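Local atomic coordinates of alpha-2,3/8-sialyltransferase (Campylobacter jejuni, PDB entry 1RO7), a protein that probably transfers sialic acid from CMP-sialic acid to acceptor sugars, forming alpha-2,3 and alpha-2,8 linkages. Residues D37-G42 / Q234-Y239. The protein carries 1 engineered substitution. Residues are numbered along the deposited sequence; the frame is centred on the assembly and turned at random.
Sequences DKYYLG and QEKNNY
Y39 and Q234 join two short antiparallel strands, 38-39 and 234-235, through one good backbone bond: Y39 N donates to Q234 O at 2.9 Å, nearly straight at 166°. The return bond is replaced by water, which accepts from Q234 N at 2.7 Å and donates to Y39 O. Y39 centres an inverse gamma turn, closed by a weak bond from Y40 N to K38 O (2.8 Å) that gives K38 O a partner within its own chain. K236 N reaches D37 O only weakly, at 3.4 Å.

On one face of this ribbon K38 and E235 run side by side. A bend at the end of the lysine (chi4 -56°) helps bring K38 NZ within 2.8 Å of E235 OE1, met from above the carboxylate plane; this salt bridge lies toward solvent, where long, flexible chains can meet. K236, by contrast, crosses the Y39 side chain at about a right angle, laying K236 CG over one ring face as a CH-pi contact, 3.8 Å from the ring centroid. K236 NZ goes on to E36 O and Y71 OH, while Y39 OH bonds E70 O, so both buried polar ends are satisfied. Y239 packs its hydroxyl end against D37 CA and CB. D37 OD2 receives a weak bond from Y40 OH.

At this periphery of the Rossmann-like domain the backbone pairing is slight, so K236 methylenes, the Y39 ring and the salt bridge probably carry much of the hold.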
loop_
_atom_site.group_PDB
_atom_site.type_symbol
_atom_site.label_atom_id
_atom_site.label_comp_id
_atom_site.label_asym_id
_atom_site.label_seq_id
_atom_site.Cartn_x
_atom_site.Cartn_y
_atom_site.Cartn_z
ATOM N N ASP A 37 14.326 -38.024 -16.304
ATOM C CA ASP A 37 13.783 -39.274 -16.834
ATOM C C ASP A 37 13.514 -40.307 -15.742
ATOM O O ASP A 37 12.949 -41.369 -16.000
ATOM C CB ASP A 37 14.730 -39.863 -17.884
ATOM C CG ASP A 37 16.076 -40.247 -17.308
ATOM O OD1 ASP A 37 16.934 -40.731 -18.074
ATOM O OD2 ASP A 37 16.278 -40.067 -16.091
ATOM N N LYS A 38 13.928 -39.990 -14.520
ATOM C CA LYS A 38 13.720 -40.874 -13.380
ATOM C C LYS A 38 13.410 -39.985 -12.182
ATOM O O LYS A 38 13.862 -38.842 -12.128
ATOM C CB LYS A 38 14.989 -41.679 -13.087
ATOM C CG LYS A 38 15.580 -42.381 -14.292
ATOM C CD LYS A 38 16.905 -43.042 -13.947
ATOM C CE LYS A 38 17.499 -43.714 -15.169
ATOM N NZ LYS A 38 16.539 -44.691 -15.752
ATOM N N TYR A 39 12.636 -40.495 -11.230
ATOM C CA TYR A 39 12.317 -39.712 -10.044
ATOM C C TYR A 39 13.504 -39.755 -9.086
ATOM O O TYR A 39 13.441 -40.374 -8.021
ATOM C CB TYR A 39 11.063 -40.250 -9.354
ATOM C CG TYR A 39 9.777 -39.926 -10.082
ATOM C CD1 TYR A 39 9.061 -40.917 -10.751
ATOM C CD2 TYR A 39 9.272 -38.623 -10.096
ATOM C CE1 TYR A 39 7.870 -40.625 -11.413
ATOM C CE2 TYR A 39 8.083 -38.319 -10.756
ATOM C CZ TYR A 39 7.387 -39.324 -11.412
ATOM O OH TYR A 39 6.199 -39.038 -12.047
ATOM N N TYR A 40 14.583 -39.089 -9.481
ATOM C CA TYR A 40 15.803 -39.041 -8.689
ATOM C C TYR A 40 15.570 -38.628 -7.246
ATOM O O TYR A 40 16.415 -38.876 -6.389
ATOM C CB TYR A 40 16.810 -38.090 -9.340
ATOM C CG TYR A 40 17.273 -38.549 -10.704
ATOM C CD1 TYR A 40 17.985 -39.742 -10.856
ATOM C CD2 TYR A 40 16.978 -37.809 -11.845
ATOM C CE1 TYR A 40 18.387 -40.187 -12.114
ATOM C CE2 TYR A 40 17.373 -38.244 -13.107
ATOM C CZ TYR A 40 18.074 -39.432 -13.234
ATOM O OH TYR A 40 18.450 -39.870 -14.485
ATOM N N LEU A 41 14.434 -37.992 -6.970
ATOM C CA LEU A 41 14.135 -37.565 -5.606
ATOM C C LEU A 41 12.677 -37.766 -5.225
ATOM O O LEU A 41 12.174 -37.135 -4.294
ATOM C CB LEU A 41 14.531 -36.100 -5.408
ATOM C CG LEU A 41 16.038 -35.830 -5.437
ATOM C CD1 LEU A 41 16.307 -34.334 -5.388
ATOM C CD2 LEU A 41 16.699 -36.540 -4.257
ATOM N N GLY A 42 12.000 -38.653 -5.942
ATOM C CA GLY A 42 10.606 -38.923 -5.647
ATOM C C GLY A 42 9.649 -37.998 -6.371
ATOM O O GLY A 42 10.068 -37.029 -7.009
ATOM N N GLN A 234 12.379 -44.512 -8.976
ATOM C CA GLN A 234 11.260 -44.936 -9.802
ATOM C C GLN A 234 11.493 -44.464 -11.230
ATOM O O GLN A 234 12.004 -43.367 -11.454
ATOM C CB GLN A 234 9.950 -44.348 -9.282
ATOM C CG GLN A 234 8.722 -44.937 -9.949
ATOM C CD GLN A 234 7.449 -44.209 -9.579
ATOM O OE1 GLN A 234 7.199 -43.923 -8.406
ATOM N NE2 GLN A 234 6.626 -43.915 -10.578
ATOM N N GLU A 235 11.116 -45.296 -12.192
ATOM C CA GLU A 235 11.294 -44.964 -13.600
ATOM C C GLU A 235 10.152 -44.068 -14.079
ATOM O O GLU A 235 9.091 -44.013 -13.453
ATOM C CB GLU A 235 11.323 -46.248 -14.434
ATOM C CG GLU A 235 12.030 -46.109 -15.771
ATOM C CD GLU A 235 13.530 -46.324 -15.663
ATOM O OE1 GLU A 235 14.162 -45.715 -14.773
ATOM O OE2 GLU A 235 14.077 -47.103 -16.472
ATOM N N LYS A 236 10.378 -43.362 -15.185
ATOM C CA LYS A 236 9.363 -42.485 -15.763
ATOM C C LYS A 236 9.141 -42.856 -17.224
ATOM O O LYS A 236 10.095 -43.015 -17.987
ATOM C CB LYS A 236 9.784 -41.011 -15.655
ATOM C CG LYS A 236 9.781 -40.468 -14.229
ATOM C CD LYS A 236 10.257 -39.018 -14.154
ATOM C CE LYS A 236 9.305 -38.064 -14.866
ATOM N NZ LYS A 236 9.808 -36.658 -14.844
ATOM N N ASN A 237 7.875 -42.995 -17.604
ATOM C CA ASN A 237 7.513 -43.360 -18.969
ATOM C C ASN A 237 6.442 -42.437 -19.529
ATOM O O ASN A 237 5.492 -42.086 -18.829
ATOM C CB ASN A 237 7.009 -44.804 -18.998
ATOM C CG ASN A 237 8.096 -45.805 -18.661
ATOM O OD1 ASN A 237 9.039 -45.995 -19.431
ATOM N ND2 ASN A 237 7.978 -46.444 -17.502
ATOM N N ASN A 238 6.595 -42.054 -20.794
ATOM C CA ASN A 238 5.633 -41.168 -21.447
ATOM C C ASN A 238 5.224 -40.044 -20.500
ATOM O O ASN A 238 4.042 -39.731 -20.353
ATOM C CB ASN A 238 4.391 -41.957 -21.874
ATOM C CG ASN A 238 4.676 -42.923 -23.008
ATOM O OD1 ASN A 238 5.069 -42.515 -24.104
ATOM N ND2 ASN A 238 4.478 -44.213 -22.752
ATOM N N TYR A 239 6.220 -39.450 -19.852
ATOM C CA TYR A 239 5.995 -38.369 -18.906
ATOM C C TYR A 239 6.089 -37.018 -19.604
ATOM O O TYR A 239 6.446 -36.937 -20.777
ATOM C CB TYR A 239 7.039 -38.431 -17.790
ATOM C CG TYR A 239 8.461 -38.331 -18.297
ATOM C CD1 TYR A 239 9.047 -39.385 -19.001
ATOM C CD2 TYR A 239 9.210 -37.173 -18.102
ATOM C CE1 TYR A 239 10.347 -39.287 -19.498
ATOM C CE2 TYR A 239 10.512 -37.064 -18.594
ATOM C CZ TYR A 239 11.072 -38.124 -19.291
ATOM O OH TYR A 239 12.355 -38.023 -19.778
HETATM O O HOH W 1 12.118 -42.473 -7.226
#